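Local coordinates for protein intracellular serine protease (Bacillus licheniformis, PDB 4ZOQ) that forms the prodomain of a subtilisin-family (S8) lanthipeptide protease, probably a serine endopeptidase, and is bound to another chain of that enzyme, at residues Q31-E36 with A64-E69; Q50-A55 with K70-P75. One frame throughout, in Å; residues are numbered along the deposited sequence.

The two contacts illustrate how a small prodomain builds a sheet and then covers one face of it. Contact 1 pairs the central strands 31-35 and 63-67; contact 2 joins the turn leading into edge strand 54-58 to the start of helix 70-80. Their centres lie about 10 Å apart, and they meet directly: T67 O and H54 N make a probable hydrogen bond of 2.6 Å, while V66 CG1 packs 3.7 Å from A55 CB. V66 also touches I53 and L73, tying both contacts into one core. Towards the protease itself the roles divide, since contact 1 touches the partner protease chain and contact 2 touches no other chain of the assembly.

Contact 1: Q31-E36 with A64-E69; sequences QYLLLE and AKVTGE
Q31, Y32 and L33 pair with V66, K65 and A64 at the centre of the antiparallel sheet of this prodomain, whose strand order matches a ferredoxin-like beta-alpha-beta-beta-alpha-beta fold. The short strand axes come within 4.6 Å and run at 144° to each other. Two hydrogen-bonded pairs, Q31 with V66 and L33 with A64, flank the non-hydrogen-bonded pair Y32 with K65. All four backbone bonds form; the shortest runs from A64 N to L33 O (2.7 Å), and Y32 CA, between the two hydrogen-bonded pairs, adds a CA-H...O contact with A64 O.

Packing is tight on the face that carries L33, A64 and V66, all buried. L33 and V66 are diagonal neighbours whose side chains cross at about a right angle, branch end against branch end, with L33 CD1 3.8 Å from V66 CG1. The other methyl of V66 reaches across the pair, V66 CG2 lying 3.9 Å from Q31 CB. Helix 70-80 covers this patch, F76 touching both L33 and V66.

The opposite face, with Y32 and K65, is less buried: both residues are partly exposed and partly covered by the partner protease chain. Their side chains run alongside each other in the same direction. With Y32 CG anti to its own carbonyl carbon (chi1 -67°), the ring leans toward the neighbouring strand and meets K65 CB obliquely. The aliphatic part of K65 follows it outward before two bends lead the ammonium end away. Y117 of the protease chain meets the Y32 ring and packs on K65, consistent with a prodomain docking through its helix-free sheet face. On this side Y32 CE2 approaches K65 CB to 3.4 Å. Farther out, Y32 OH lies 3.7 Å from K65 CD.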
ATOM      1  N   GLN A  31       1.202  17.421  19.645  1.00 60.23           N
ATOM      2  CA  GLN A  31       2.513  16.786  19.505  1.00 60.32           C
ATOM      3  C   GLN A  31       2.445  15.252  19.551  1.00 55.52           C
ATOM      4  O   GLN A  31       1.364  14.675  19.658  1.00 51.85           O
ATOM      5  CB  GLN A  31       3.486  17.289  20.566  1.00 56.91           C
ATOM      6  CG  GLN A  31       3.472  18.779  20.710  1.00 63.45           C
ATOM      7  CD  GLN A  31       4.475  19.252  21.711  1.00 62.54           C
ATOM      8  OE1 GLN A  31       5.109  20.287  21.523  1.00 68.29           O
ATOM      9  NE2 GLN A  31       4.651  18.488  22.772  1.00 59.88           N
ATOM     10  N   TYR A  32       3.604  14.602  19.443  1.00 47.93           N
ATOM     11  CA  TYR A  32       3.666  13.142  19.384  1.00 43.81           C
ATOM     12  C   TYR A  32       4.740  12.583  20.312  1.00 47.65           C
ATOM     13  O   TYR A  32       5.805  13.190  20.504  1.00 48.50           O
ATOM     14  CB  TYR A  32       3.923  12.654  17.950  1.00 49.73           C
ATOM     15  CG  TYR A  32       2.787  12.917  16.988  1.00 48.29           C
ATOM     16  CD1 TYR A  32       2.724  14.102  16.253  1.00 50.42           C
ATOM     17  CD2 TYR A  32       1.772  11.982  16.815  1.00 47.37           C
ATOM     18  CE1 TYR A  32       1.667  14.347  15.379  1.00 52.29           C
ATOM     19  CE2 TYR A  32       0.717  12.219  15.932  1.00 48.18           C
ATOM     20  CZ  TYR A  32       0.672  13.400  15.227  1.00 50.54           C
ATOM     21  OH  TYR A  32      -0.371  13.621  14.361  1.00 59.33           O
ATOM     22  N   LEU A  33       4.459  11.412  20.873  1.00 40.75           N
ATOM     23  CA  LEU A  33       5.343  10.792  21.842  1.00 43.32           C
ATOM     24  C   LEU A  33       5.630   9.329  21.537  1.00 44.09           C
ATOM     25  O   LEU A  33       4.730   8.565  21.187  1.00 41.06           O
ATOM     26  CB  LEU A  33       4.738  10.877  23.253  1.00 46.84           C
ATOM     27  CG  LEU A  33       4.884  12.091  24.163  1.00 48.67           C
ATOM     28  CD1 LEU A  33       3.803  12.062  25.210  1.00 47.50           C
ATOM     29  CD2 LEU A  33       6.230  12.046  24.839  1.00 55.47           C
ATOM     30  N   LEU A  34       6.876   8.930  21.738  1.00 40.58           N
ATOM     31  CA  LEU A  34       7.235   7.544  21.623  1.00 41.72           C
ATOM     32  C   LEU A  34       7.814   7.079  22.962  1.00 46.26           C
ATOM     33  O   LEU A  34       8.859   7.561  23.387  1.00 50.68           O
ATOM     34  CB  LEU A  34       8.223   7.319  20.473  1.00 37.80           C
ATOM     35  CG  LEU A  34       8.513   5.832  20.307  1.00 42.24           C
ATOM     36  CD1 LEU A  34       7.220   5.083  19.968  1.00 39.31           C
ATOM     37  CD2 LEU A  34       9.568   5.594  19.233  1.00 44.40           C
ATOM     38  N   LEU A  35       7.101   6.203  23.670  1.00 49.67           N
ATOM     39  CA  LEU A  35       7.617   5.648  24.924  1.00 51.85           C
ATOM     40  C   LEU A  35       8.798   4.717  24.666  1.00 51.69           C
ATOM     41  O   LEU A  35       8.844   4.020  23.659  1.00 51.39           O
ATOM     42  CB  LEU A  35       6.512   4.881  25.677  1.00 43.87           C
ATOM     43  CG  LEU A  35       5.175   5.552  25.994  1.00 47.12           C
ATOM     44  CD1 LEU A  35       4.126   4.519  26.326  1.00 49.66           C
ATOM     45  CD2 LEU A  35       5.329   6.499  27.164  1.00 49.09           C
ATOM     46  N   GLU A  36       9.745   4.687  25.588  1.00 55.93           N
ATOM     47  CA  GLU A  36      10.805   3.711  25.498  1.00 51.51           C
ATOM     48  C   GLU A  36      10.253   2.325  25.775  1.00 54.42           C
ATOM     49  O   GLU A  36      10.736   1.321  25.252  1.00 57.70           O
ATOM     50  CB  GLU A  36      11.885   3.965  26.528  1.00 55.90           C
ATOM     51  CG  GLU A  36      12.981   4.988  26.275  1.00 69.40           C
ATOM     52  CD  GLU A  36      13.986   4.948  27.437  1.00 77.15           C
ATOM     53  OE1 GLU A  36      14.127   3.842  28.029  1.00 79.60           O
ATOM     54  OE2 GLU A  36      14.605   5.992  27.762  1.00 70.03           O
ATOM     55  N   ALA A  64       2.119   7.918  20.722  1.00 39.94           N
ATOM     56  CA  ALA A  64       0.909   8.629  21.084  1.00 46.04           C
ATOM     57  C   ALA A  64       0.806  10.004  20.457  1.00 43.37           C
ATOM     58  O   ALA A  64       1.802  10.694  20.288  1.00 42.93           O
ATOM     59  CB  ALA A  64       0.815   8.745  22.604  1.00 43.34           C
ATOM     60  N   LYS A  65      -0.412  10.416  20.150  1.00 40.75           N
ATOM     61  CA  LYS A  65      -0.614  11.786  19.722  1.00 48.40           C
ATOM     62  C   LYS A  65      -1.260  12.531  20.889  1.00 53.47           C
ATOM     63  O   LYS A  65      -2.278  12.111  21.439  1.00 52.49           O
ATOM     64  CB  LYS A  65      -1.474  11.869  18.451  1.00 48.26           C
ATOM     65  CG  LYS A  65      -2.117  13.240  18.209  1.00 54.81           C
ATOM     66  CD  LYS A  65      -2.994  13.271  16.952  1.00 52.93           C
ATOM     67  CE  LYS A  65      -4.105  12.252  17.004  1.00 60.52           C
ATOM     68  NZ  LYS A  65      -5.071  12.479  18.118  1.00 75.15           N
ATOM     69  N   VAL A  66      -0.630  13.616  21.304  1.00 54.30           N
ATOM     70  CA  VAL A  66      -1.129  14.357  22.447  1.00 57.35           C
ATOM     71  C   VAL A  66      -1.640  15.701  21.945  1.00 57.76           C
ATOM     72  O   VAL A  66      -0.962  16.421  21.215  1.00 54.90           O
ATOM     73  CB  VAL A  66      -0.055  14.542  23.552  1.00 51.63           C
ATOM     74  CG1 VAL A  66       0.327  13.198  24.144  1.00 51.69           C
ATOM     75  CG2 VAL A  66       1.167  15.224  23.005  1.00 53.30           C
ATOM     76  N   THR A  67      -2.874  16.006  22.311  1.00 58.21           N
ATOM     77  CA  THR A  67      -3.515  17.241  21.908  1.00 58.65           C
ATOM     78  C   THR A  67      -4.126  17.848  23.150  1.00 61.39           C
ATOM     79  O   THR A  67      -4.526  17.138  24.070  1.00 63.56           O
ATOM     80  CB  THR A  67      -4.611  17.028  20.836  1.00 61.10           C
ATOM     81  OG1 THR A  67      -5.672  16.226  21.376  1.00 62.94           O
ATOM     82  CG2 THR A  67      -4.034  16.322  19.610  1.00 61.06           C
ATOM     83  N   GLY A  68      -4.163  19.167  23.194  1.00 66.15           N
ATOM     84  CA  GLY A  68      -4.717  19.869  24.333  1.00 67.70           C
ATOM     85  C   GLY A  68      -4.410  21.343  24.204  1.00 75.88           C
ATOM     86  O   GLY A  68      -4.327  21.864  23.090  1.00 69.04           O
ATOM     87  N   GLU A  69      -4.179  22.024  25.325  1.00 82.42           N
ATOM     88  CA  GLU A  69      -3.760  23.404  25.194  1.00 80.95           C
ATOM     89  C   GLU A  69      -2.255  23.542  25.367  1.00 76.93           C
ATOM     90  O   GLU A  69      -1.636  22.983  26.275  1.00 78.32           O
ATOM     91  CB  GLU A  69      -4.503  24.279  26.195  1.00 78.41           C
ATOM     92  CG  GLU A  69      -5.901  24.711  25.719  1.00 85.61           C
ATOM     93  CD  GLU A  69      -5.913  25.723  24.569  1.00 97.45           C
ATOM     94  OE1 GLU A  69      -5.064  25.631  23.647  1.00 94.78           O
ATOM     95  OE2 GLU A  69      -6.810  26.602  24.573  1.00 98.26           O
TER

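Contact 2: Q50-A55 with K70-P75; sequences QFHIHA and KQKLAP
F51 and P75 meet beside K72, whose long side chain reaches between the two segments and has the largest contact area of any residue here (94 Å²). K72, near the start of helix 70-80, has CG anti to its backbone N (chi1 -169°), which sends the chain towards the turn 51-53. K72 CG lies in the plane of the F51 ring, at the edge, 3.8 Å from F51 CD2; the two side chains cross obliquely, with this one methylene at the rim of the ring and not over its face. Farther round the same ring, F51 CE2 packs on P75 CB at 3.7 Å, while CZ lies near P75 O. K79, one turn further along the helix, also touches F51.

At the far end of the lysine, K72 NZ makes a weak hydrogen bond of 3.1 Å with H52 O. K72 NZ also lies 3.4 Å from H52 CB, near the plane of the imidazole at its edge. The outer lysine chain is modelled too close to F51 O, however, and its exact path is doubtful. This polar end is the solvent side, for H52 is exposed.

As side chains, I53 and K72 run antiparallel to one another. On the buried side I53 CG2 comes to 4.3 Å from L73 CD2, a looser apolar touch that joins the core around V66 and F76.

H52, with positive phi, is the C-prime residue of a Schellman motif, I53 N returning to A48 O. The turn thus ends helix 41-49, leads into strand 54-58 and brings that junction against the second helix on the same side of the sheet, as in ferredoxin-like subtilisin prodomains.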
ATOM      1  N   GLN A  50      -4.146  14.414  34.180  1.00 49.61           N
ATOM      2  CA  GLN A  50      -3.843  15.330  35.252  1.00 53.98           C
ATOM      3  C   GLN A  50      -3.469  16.699  34.708  1.00 55.78           C
ATOM      4  O   GLN A  50      -3.390  17.682  35.458  1.00 58.43           O
ATOM      5  CB  GLN A  50      -2.690  14.731  36.060  1.00 52.70           C
ATOM      6  CG  GLN A  50      -1.898  15.660  36.942  1.00 57.43           C
ATOM      7  CD  GLN A  50      -0.661  14.967  37.499  1.00 62.13           C
ATOM      8  OE1 GLN A  50      -0.539  13.739  37.416  1.00 64.78           O
ATOM      9  NE2 GLN A  50       0.273  15.749  38.042  1.00 63.65           N
ATOM     10  N   PHE A  51      -3.329  16.776  33.385  1.00 57.00           N
ATOM     11  CA  PHE A  51      -3.049  18.034  32.713  1.00 56.95           C
ATOM     12  C   PHE A  51      -4.067  18.287  31.639  1.00 57.07           C
ATOM     13  O   PHE A  51      -3.745  18.925  30.689  1.00 57.28           O
ATOM     14  CB  PHE A  51      -1.651  18.051  32.082  1.00 57.09           C
ATOM     15  CG  PHE A  51      -0.517  18.094  33.070  1.00 57.96           C
ATOM     16  CD1 PHE A  51      -0.026  16.935  33.674  1.00 53.87           C
ATOM     17  CD2 PHE A  51       0.105  19.305  33.358  1.00 59.27           C
ATOM     18  CE1 PHE A  51       1.047  17.003  34.586  1.00 51.97           C
ATOM     19  CE2 PHE A  51       1.157  19.373  34.261  1.00 54.61           C
ATOM     20  CZ  PHE A  51       1.626  18.234  34.870  1.00 59.45           C
ATOM     21  N   HIS A  52      -5.237  17.670  31.731  1.00 57.77           N
ATOM     22  CA  HIS A  52      -6.332  17.863  30.774  1.00 62.02           C
ATOM     23  C   HIS A  52      -5.892  17.923  29.309  1.00 68.04           C
ATOM     24  O   HIS A  52      -6.314  18.798  28.538  1.00 65.60           O
ATOM     25  CB  HIS A  52      -7.126  19.123  31.162  1.00 63.93           C
ATOM     26  CG  HIS A  52      -8.466  19.250  30.476  1.00 69.21           C
ATOM     27  ND1 HIS A  52      -9.439  18.268  30.510  1.00 76.86           N
ATOM     28  CD2 HIS A  52      -8.963  20.241  29.704  1.00 64.63           C
ATOM     29  CE1 HIS A  52     -10.487  18.661  29.802  1.00 68.44           C
ATOM     30  NE2 HIS A  52     -10.223  19.854  29.299  1.00 79.03           N
ATOM     31  N   ILE A  53      -5.028  16.991  28.935  1.00 60.31           N
ATOM     32  CA  ILE A  53      -4.617  16.918  27.551  1.00 62.74           C
ATOM     33  C   ILE A  53      -5.010  15.536  27.060  1.00 62.18           C
ATOM     34  O   ILE A  53      -4.944  14.542  27.801  1.00 58.88           O
ATOM     35  CB  ILE A  53      -3.074  17.175  27.337  1.00 60.66           C
ATOM     36  CG1 ILE A  53      -2.210  16.145  28.050  1.00 56.53           C
ATOM     37  CG2 ILE A  53      -2.642  18.591  27.719  1.00 63.22           C
ATOM     38  CD1 ILE A  53      -1.690  15.084  27.100  1.00 62.57           C
ATOM     39  N   HIS A  54      -5.486  15.457  25.828  1.00 68.49           N
ATOM     40  CA  HIS A  54      -5.802  14.134  25.340  1.00 61.08           C
ATOM     41  C   HIS A  54      -4.701  13.477  24.526  1.00 59.80           C
ATOM     42  O   HIS A  54      -4.226  13.975  23.505  1.00 60.50           O
ATOM     43  CB  HIS A  54      -7.164  14.092  24.668  1.00 64.77           C
ATOM     44  CG  HIS A  54      -7.317  12.989  23.692  1.00 69.38           C
ATOM     45  ND1 HIS A  54      -8.185  11.935  23.929  1.00 78.59           N
ATOM     46  CD2 HIS A  54      -7.042  12.939  22.368  1.00 67.93           C
ATOM     47  CE1 HIS A  54      -8.215  11.158  22.860  1.00 67.67           C
ATOM     48  NE2 HIS A  54      -7.550  11.763  21.895  1.00 73.15           N
ATOM     49  N   ALA A  55      -4.320  12.324  25.070  1.00 56.49           N
ATOM     50  CA  ALA A  55      -3.289  11.450  24.560  1.00 53.96           C
ATOM     51  C   ALA A  55      -3.896  10.193  23.957  1.00 61.93           C
ATOM     52  O   ALA A  55      -4.540   9.381  24.641  1.00 66.45           O
ATOM     53  CB  ALA A  55      -2.329  11.078  25.672  1.00 50.65           C
ATOM     54  N   LYS A  70      -1.707  24.362  24.485  1.00 77.82           N
ATOM     55  CA  LYS A  70      -0.286  24.444  24.199  1.00 78.06           C
ATOM     56  C   LYS A  70       0.608  24.988  25.305  1.00 77.18           C
ATOM     57  O   LYS A  70       1.827  24.794  25.264  1.00 73.26           O
ATOM     58  CB  LYS A  70      -0.138  25.314  22.950  1.00 77.96           C
ATOM     59  CG  LYS A  70      -1.264  25.057  21.949  1.00 84.71           C
ATOM     60  CD  LYS A  70      -1.095  25.886  20.694  1.00 87.63           C
ATOM     61  CE  LYS A  70      -1.925  25.301  19.570  1.00 77.98           C
ATOM     62  NZ  LYS A  70      -1.642  26.024  18.311  1.00 77.95           N
ATOM     63  N   GLN A  71       0.021  25.659  26.291  1.00 82.02           N
ATOM     64  CA  GLN A  71       0.802  26.050  27.447  1.00 82.17           C
ATOM     65  C   GLN A  71       1.083  24.848  28.287  1.00 79.80           C
ATOM     66  O   GLN A  71       2.092  24.770  28.971  1.00 74.74           O
ATOM     67  CB  GLN A  71       0.079  27.094  28.271  1.00 81.56           C
ATOM     68  CG  GLN A  71       0.765  28.444  28.180  1.00 89.11           C
ATOM     69  CD  GLN A  71       0.017  29.538  28.903  1.00100.45           C
ATOM     70  OE1 GLN A  71      -0.451  30.489  28.273  1.00101.45           O
ATOM     71  NE2 GLN A  71      -0.097  29.421  30.228  1.00 96.82           N
ATOM     72  N   LYS A  72       0.116  23.952  28.303  1.00 78.37           N
ATOM     73  CA  LYS A  72       0.184  22.775  29.145  1.00 78.34           C
ATOM     74  C   LYS A  72       0.830  21.534  28.538  1.00 75.82           C
ATOM     75  O   LYS A  72       1.085  20.568  29.258  1.00 72.36           O
ATOM     76  CB  LYS A  72      -1.217  22.522  29.633  1.00 75.99           C
ATOM     77  CG  LYS A  72      -1.446  21.539  30.715  1.00 80.18           C
ATOM     78  CD  LYS A  72      -2.907  21.738  30.983  1.00 80.12           C
ATOM     79  CE  LYS A  72      -3.675  21.396  29.690  1.00 83.40           C
ATOM     80  NZ  LYS A  72      -5.176  21.465  29.748  1.00 85.26           N
ATOM     81  N   LEU A  73       1.115  21.557  27.235  1.00 72.19           N
ATOM     82  CA  LEU A  73       1.893  20.481  26.635  1.00 67.93           C
ATOM     83  C   LEU A  73       3.312  20.442  27.211  1.00 63.66           C
ATOM     84  O   LEU A  73       3.852  19.367  27.443  1.00 61.58           O
ATOM     85  CB  LEU A  73       1.947  20.605  25.106  1.00 64.44           C
ATOM     86  CG  LEU A  73       0.627  20.324  24.373  1.00 67.24           C
ATOM     87  CD1 LEU A  73       0.669  20.751  22.908  1.00 70.27           C
ATOM     88  CD2 LEU A  73       0.232  18.861  24.481  1.00 63.36           C
ATOM     89  N   ALA A  74       3.895  21.601  27.499  1.00 61.70           N
ATOM     90  CA  ALA A  74       5.248  21.643  28.072  1.00 62.48           C
ATOM     91  C   ALA A  74       5.370  21.107  29.513  1.00 63.43           C
ATOM     92  O   ALA A  74       6.287  20.325  29.786  1.00 62.52           O
ATOM     93  CB  ALA A  74       5.816  23.069  27.993  1.00 60.35           C
ATOM     94  N   PRO A  75       4.454  21.501  30.435  1.00 64.24           N
ATOM     95  CA  PRO A  75       4.499  20.896  31.780  1.00 66.41           C
ATOM     96  C   PRO A  75       4.098  19.428  31.788  1.00 63.87           C
ATOM     97  O   PRO A  75       4.527  18.671  32.669  1.00 55.80           O
ATOM     98  CB  PRO A  75       3.460  21.686  32.579  1.00 64.51           C
ATOM     99  CG  PRO A  75       3.032  22.795  31.736  1.00 63.46           C
ATOM    100  CD  PRO A  75       3.450  22.571  30.346  1.00 60.03           C
TER